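Local coordinates for protein methanogen homoaconitase small subunit (Methanocaldococcus jannaschii, PDB 2PKP) that forms the small subunit of a hydro-lyase that reversibly dehydrates (R)-homocitrate to cis-homoaconitate and hydrates the latter to homoisocitrate in 2-oxosuberate biosynthesis, at residues G11-T16 with F61-S66; A57-G62 with I83-A88. All blocks are in the same frame, centred on the assembly; numbering follows the deposited sequence.

Contact 1 (G11-T16 with F61-S66); sequences GDDVDT and FGCGSS. With ZN (zinc ion), chain B.
V14 and T16 meet G62 and C63 through two backbone hydrogen bonds, one from G62 N to V14 O (2.8 Å) and one from T16 N to C63 O (2.9 Å), which join two irregular loop segments whose touching parts run 45° apart. The bond of T16 bends moderately, 156° at the hydrogen. G62, whose N-H meets V14 O, has a positive phi, a backbone shape that suits glycine.

The side chains gather in two places. At the more open end a zinc ion ties the loops together. The carboxylate of D13 grips it with both oxygens, unequally: OD1 of D13 lies 2.1 Å from the zinc and OD2 of D13 2.5 Å. From the other loop C63 SG binds the zinc at 2.2 Å, its chi1 of 174° swinging the sulfur opposite the backbone N; a water adds a further ligand. D13 OD1 also accepts a hydrogen bond from N60 ND2, a second-shell contact that probably steadies the carboxylate. D15 turns its carboxylate to the start of helix 16-19, where OD1 caps A18 N, while its CB rests against C63 O.

Deeper in, V14 lies alongside the F61 ring, its CB 3.7 Å from CD1 of F61, in an oblique approach. T16 reaches over the second loop with CG2, which packs on the carbonyl oxygens of G62 and S65, while OG1 lies beside S65 CB. The arrangement is that of a metal-bridged pair of loops following parallel strands of the swivel domain of the aconitase family, with D13 and C63 as its protein zinc ligands.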
loop_
_atom_site.group_PDB
_atom_site.type_symbol
_atom_site.label_atom_id
_atom_site.label_comp_id
_atom_site.label_asym_id
_atom_site.label_seq_id
_atom_site.Cartn_x
_atom_site.Cartn_y
_atom_site.Cartn_z
ATOM N N GLY A 11 5.027 -22.073 9.184
ATOM C CA GLY A 11 4.299 -23.330 9.148
ATOM C C GLY A 11 2.842 -23.294 9.570
ATOM O O GLY A 11 2.137 -22.302 9.364
ATOM N N ASP A 12 2.388 -24.400 10.154
ATOM C CA ASP A 12 1.010 -24.533 10.617
ATOM C C ASP A 12 0.805 -23.964 12.013
ATOM O O ASP A 12 1.747 -23.799 12.788
ATOM C CB ASP A 12 0.577 -26.008 10.644
ATOM C CG ASP A 12 0.556 -26.648 9.268
ATOM O OD1 ASP A 12 0.070 -26.008 8.312
ATOM O OD2 ASP A 12 1.012 -27.804 9.148
ATOM N N ASP A 13 -0.452 -23.661 12.309
ATOM C CA ASP A 13 -0.868 -23.154 13.604
ATOM C C ASP A 13 -0.097 -21.975 14.174
ATOM O O ASP A 13 0.236 -21.967 15.361
ATOM C CB ASP A 13 -0.856 -24.294 14.627
ATOM C CG ASP A 13 -1.743 -24.008 15.817
ATOM O OD1 ASP A 13 -2.931 -23.700 15.590
ATOM O OD2 ASP A 13 -1.264 -24.090 16.969
ATOM N N VAL A 14 0.191 -20.980 13.343
ATOM C CA VAL A 14 0.885 -19.792 13.826
ATOM C C VAL A 14 -0.160 -18.971 14.578
ATOM O O VAL A 14 -0.973 -18.279 13.962
ATOM C CB VAL A 14 1.434 -18.959 12.668
ATOM C CG1 VAL A 14 2.084 -17.705 13.210
ATOM C CG2 VAL A 14 2.427 -19.783 11.863
ATOM N N ASP A 15 -0.141 -19.046 15.907
ATOM C CA ASP A 15 -1.135 -18.341 16.720
ATOM C C ASP A 15 -0.831 -16.883 17.015
ATOM O O ASP A 15 0.266 -16.398 16.754
ATOM C CB ASP A 15 -1.373 -19.087 18.043
ATOM C CG ASP A 15 -0.147 -19.104 18.939
ATOM O OD1 ASP A 15 0.354 -18.019 19.306
ATOM O OD2 ASP A 15 0.311 -20.212 19.282
ATOM N N THR A 16 -1.822 -16.193 17.571
ATOM C CA THR A 16 -1.697 -14.780 17.903
ATOM C C THR A 16 -0.498 -14.446 18.786
ATOM O O THR A 16 0.091 -13.375 18.643
ATOM C CB THR A 16 -2.979 -14.253 18.583
ATOM O OG1 THR A 16 -3.322 -15.100 19.686
ATOM C CG2 THR A 16 -4.137 -14.224 17.587
ATOM N N PHE A 61 -3.751 -20.164 10.374
ATOM C CA PHE A 61 -2.983 -18.969 10.706
ATOM C C PHE A 61 -3.826 -18.021 11.565
ATOM O O PHE A 61 -5.019 -17.830 11.316
ATOM C CB PHE A 61 -2.552 -18.236 9.430
ATOM C CG PHE A 61 -1.675 -17.039 9.686
ATOM C CD1 PHE A 61 -0.305 -17.193 9.872
ATOM C CD2 PHE A 61 -2.219 -15.762 9.750
ATOM C CE1 PHE A 61 0.515 -16.095 10.121
ATOM C CE2 PHE A 61 -1.410 -14.651 10.001
ATOM C CZ PHE A 61 -0.037 -14.822 10.186
ATOM N N GLY A 62 -3.195 -17.419 12.567
ATOM C CA GLY A 62 -3.902 -16.492 13.437
ATOM C C GLY A 62 -4.670 -17.190 14.545
ATOM O O GLY A 62 -5.491 -16.582 15.227
ATOM N N CYS A 63 -4.393 -18.476 14.722
ATOM C CA CYS A 63 -5.048 -19.282 15.736
ATOM C C CYS A 63 -5.025 -18.668 17.126
ATOM O O CYS A 63 -4.091 -17.955 17.498
ATOM C CB CYS A 63 -4.393 -20.663 15.817
ATOM S SG CYS A 63 -5.036 -21.674 17.177
ATOM N N GLY A 64 -6.070 -18.964 17.892
ATOM C CA GLY A 64 -6.148 -18.482 19.254
ATOM C C GLY A 64 -6.993 -17.257 19.515
ATOM O O GLY A 64 -8.010 -17.010 18.861
ATOM N N SER A 65 -6.530 -16.503 20.504
ATOM C CA SER A 65 -7.148 -15.280 20.982
ATOM C C SER A 65 -7.679 -14.228 20.016
ATOM O O SER A 65 -7.201 -14.063 18.893
ATOM C CB SER A 65 -6.094 -14.459 21.723
ATOM O OG SER A 65 -5.471 -15.252 22.715
ATOM N N SER A 66 -8.700 -13.526 20.491
ATOM C CA SER A 66 -9.343 -12.451 19.756
ATOM C C SER A 66 -8.544 -11.155 19.889
ATOM O O SER A 66 -8.988 -10.198 20.522
ATOM C CB SER A 66 -10.744 -12.292 20.351
ATOM O OG SER A 66 -10.683 -12.193 21.766
HETATM ZN ZN ZN B . -3.528 -23.202 17.504
HETATM O O HOH W 1 -2.309 -22.363 18.796
#

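Contact 2 (A57-G62 with I83-A88); sequences AGENFG and IAKSFA
S86 faces E59 and N60 across the contact, and its short side chain shows how one hydroxyl can join two loops. CB of S86 lies 3.2 Å from OE1 of E59. Beyond it, chi1 of 62° sets OG between the backbone N and the carbonyl carbon, where it donates to OE1 of E59 (2.6 Å) and accepts an almost straight bond from N60 N (2.8 Å, 175° at the hydrogen). The carboxylate is met nearly head-on, and the bend of the E59 chain at chi2 (-80°) folds it back over S86 and K85.

K85 crosses E59 at about a right angle, CB of K85 packing on OE1 of E59; its amine continues to a salt bridge with D108. Backbone bonds run along the seam on both sides of the serine: A57 N to I83 O, K85 N to G58 O, F61 N to S86 O and A88 N to F61 O. Inward, F61 CD2 approaches F87 CE1 obliquely at 4.0 Å, and A84 CB lies over one face of the F87 ring, offset toward its rim.

Since S86 OG both gives and receives, its rotation is fixed between the two partners. The K85 amine, already paired with D108 and not in contact with E59, would at most weakly favour a negative carboxylate there.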
loop_
_atom_site.group_PDB
_atom_site.type_symbol
_atom_site.label_atom_id
_atom_site.label_comp_id
_atom_site.label_asym_id
_atom_site.label_seq_id
_atom_site.Cartn_x
_atom_site.Cartn_y
_atom_site.Cartn_z
ATOM N N ALA A 57 1.757 -18.660 5.177
ATOM C CA ALA A 57 1.722 -19.669 6.230
ATOM C C ALA A 57 0.923 -20.913 5.884
ATOM O O ALA A 57 0.292 -21.002 4.824
ATOM C CB ALA A 57 1.185 -19.055 7.515
ATOM N N GLY A 58 0.953 -21.872 6.802
ATOM C CA GLY A 58 0.244 -23.120 6.607
ATOM C C GLY A 58 -1.193 -23.063 7.079
ATOM O O GLY A 58 -1.907 -22.091 6.837
ATOM N N GLU A 59 -1.616 -24.108 7.777
ATOM C CA GLU A 59 -2.983 -24.193 8.270
ATOM C C GLU A 59 -3.234 -23.379 9.527
ATOM O O GLU A 59 -2.323 -23.122 10.318
ATOM C CB GLU A 59 -3.342 -25.659 8.564
ATOM C CG GLU A 59 -3.226 -26.581 7.374
ATOM C CD GLU A 59 -4.429 -26.496 6.459
ATOM O OE1 GLU A 59 -5.132 -25.467 6.491
ATOM O OE2 GLU A 59 -4.668 -27.454 5.694
ATOM N N ASN A 60 -4.482 -22.958 9.682
ATOM C CA ASN A 60 -4.927 -22.246 10.867
ATOM C C ASN A 60 -4.107 -21.032 11.315
ATOM O O ASN A 60 -3.823 -20.870 12.503
ATOM C CB ASN A 60 -5.034 -23.279 12.000
ATOM C CG ASN A 60 -5.816 -22.775 13.189
ATOM O OD1 ASN A 60 -6.821 -22.075 13.041
ATOM N ND2 ASN A 60 -5.373 -23.151 14.380
ATOM N N PHE A 61 -3.751 -20.164 10.374
ATOM C CA PHE A 61 -2.983 -18.969 10.706
ATOM C C PHE A 61 -3.826 -18.021 11.565
ATOM O O PHE A 61 -5.019 -17.830 11.316
ATOM C CB PHE A 61 -2.552 -18.236 9.430
ATOM C CG PHE A 61 -1.675 -17.039 9.686
ATOM C CD1 PHE A 61 -0.305 -17.193 9.872
ATOM C CD2 PHE A 61 -2.219 -15.762 9.750
ATOM C CE1 PHE A 61 0.515 -16.095 10.121
ATOM C CE2 PHE A 61 -1.410 -14.651 10.001
ATOM C CZ PHE A 61 -0.037 -14.822 10.186
ATOM N N GLY A 62 -3.195 -17.419 12.567
ATOM C CA GLY A 62 -3.902 -16.492 13.437
ATOM C C GLY A 62 -4.670 -17.190 14.545
ATOM O O GLY A 62 -5.491 -16.582 15.227
ATOM N N ILE A 83 -1.038 -14.968 2.983
ATOM C CA ILE A 83 -1.477 -16.124 2.220
ATOM C C ILE A 83 -1.341 -17.347 3.119
ATOM O O ILE A 83 -0.267 -17.596 3.666
ATOM C CB ILE A 83 -0.604 -16.331 0.963
ATOM C CG1 ILE A 83 -0.569 -15.046 0.130
ATOM C CG2 ILE A 83 -1.162 -17.476 0.122
ATOM C CD1 ILE A 83 0.413 -15.114 -1.051
ATOM N N ALA A 84 -2.419 -18.102 3.280
ATOM C CA ALA A 84 -2.372 -19.298 4.118
ATOM C C ALA A 84 -3.291 -20.387 3.570
ATOM O O ALA A 84 -4.133 -20.120 2.706
ATOM C CB ALA A 84 -2.773 -18.948 5.559
ATOM N N LYS A 85 -3.116 -21.612 4.066
ATOM C CA LYS A 85 -3.957 -22.728 3.642
ATOM C C LYS A 85 -5.331 -22.543 4.274
ATOM O O LYS A 85 -6.347 -22.893 3.683
ATOM C CB LYS A 85 -3.358 -24.065 4.083
ATOM C CG LYS A 85 -2.072 -24.443 3.371
ATOM C CD LYS A 85 -1.629 -25.844 3.778
ATOM C CE LYS A 85 -0.332 -26.242 3.104
ATOM N NZ LYS A 85 0.093 -27.609 3.515
ATOM N N SER A 86 -5.347 -22.002 5.490
ATOM C CA SER A 86 -6.593 -21.724 6.198
ATOM C C SER A 86 -6.335 -20.688 7.291
ATOM O O SER A 86 -5.205 -20.530 7.762
ATOM C CB SER A 86 -7.198 -23.003 6.794
ATOM O OG SER A 86 -6.342 -23.599 7.749
ATOM N N PHE A 87 -7.391 -19.984 7.688
ATOM C CA PHE A 87 -7.295 -18.937 8.699
ATOM C C PHE A 87 -8.226 -19.166 9.877
ATOM O O PHE A 87 -9.370 -19.590 9.697
ATOM C CB PHE A 87 -7.670 -17.581 8.099
ATOM C CG PHE A 87 -6.676 -17.041 7.114
ATOM C CD1 PHE A 87 -5.577 -16.307 7.549
ATOM C CD2 PHE A 87 -6.859 -17.234 5.746
ATOM C CE1 PHE A 87 -4.675 -15.766 6.639
ATOM C CE2 PHE A 87 -5.961 -16.696 4.823
ATOM C CZ PHE A 87 -4.868 -15.959 5.270
ATOM N N ALA A 88 -7.743 -18.865 11.079
ATOM C CA ALA A 88 -8.586 -18.976 12.257
ATOM C C ALA A 88 -9.733 -18.000 11.977
ATOM O O ALA A 88 -9.519 -16.908 11.438
ATOM C CB ALA A 88 -7.815 -18.558 13.509
#

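In the fold
The two contacts lie on the same side of the chain's centre, their own centres about 8 Å apart, and they share F61 and G62. Along the chain come 11-16, after strand 2-9, then 57-62 and 61-66, after strand 54-57, and last 83-88, at the end of strand 81-84. These three strands are neighbours and run parallel in the mixed sheet, so the contacts form one continuous layer of loops beyond their C-terminal ends, with 57-66 in the middle. A probable hydrogen bond from E59 N to D12 OD1 also joins them, while C63 packs against A88. The zinc ligand C63 thus sits on a loop that is also bonded to 83-88 on its other flank, away from 11-16.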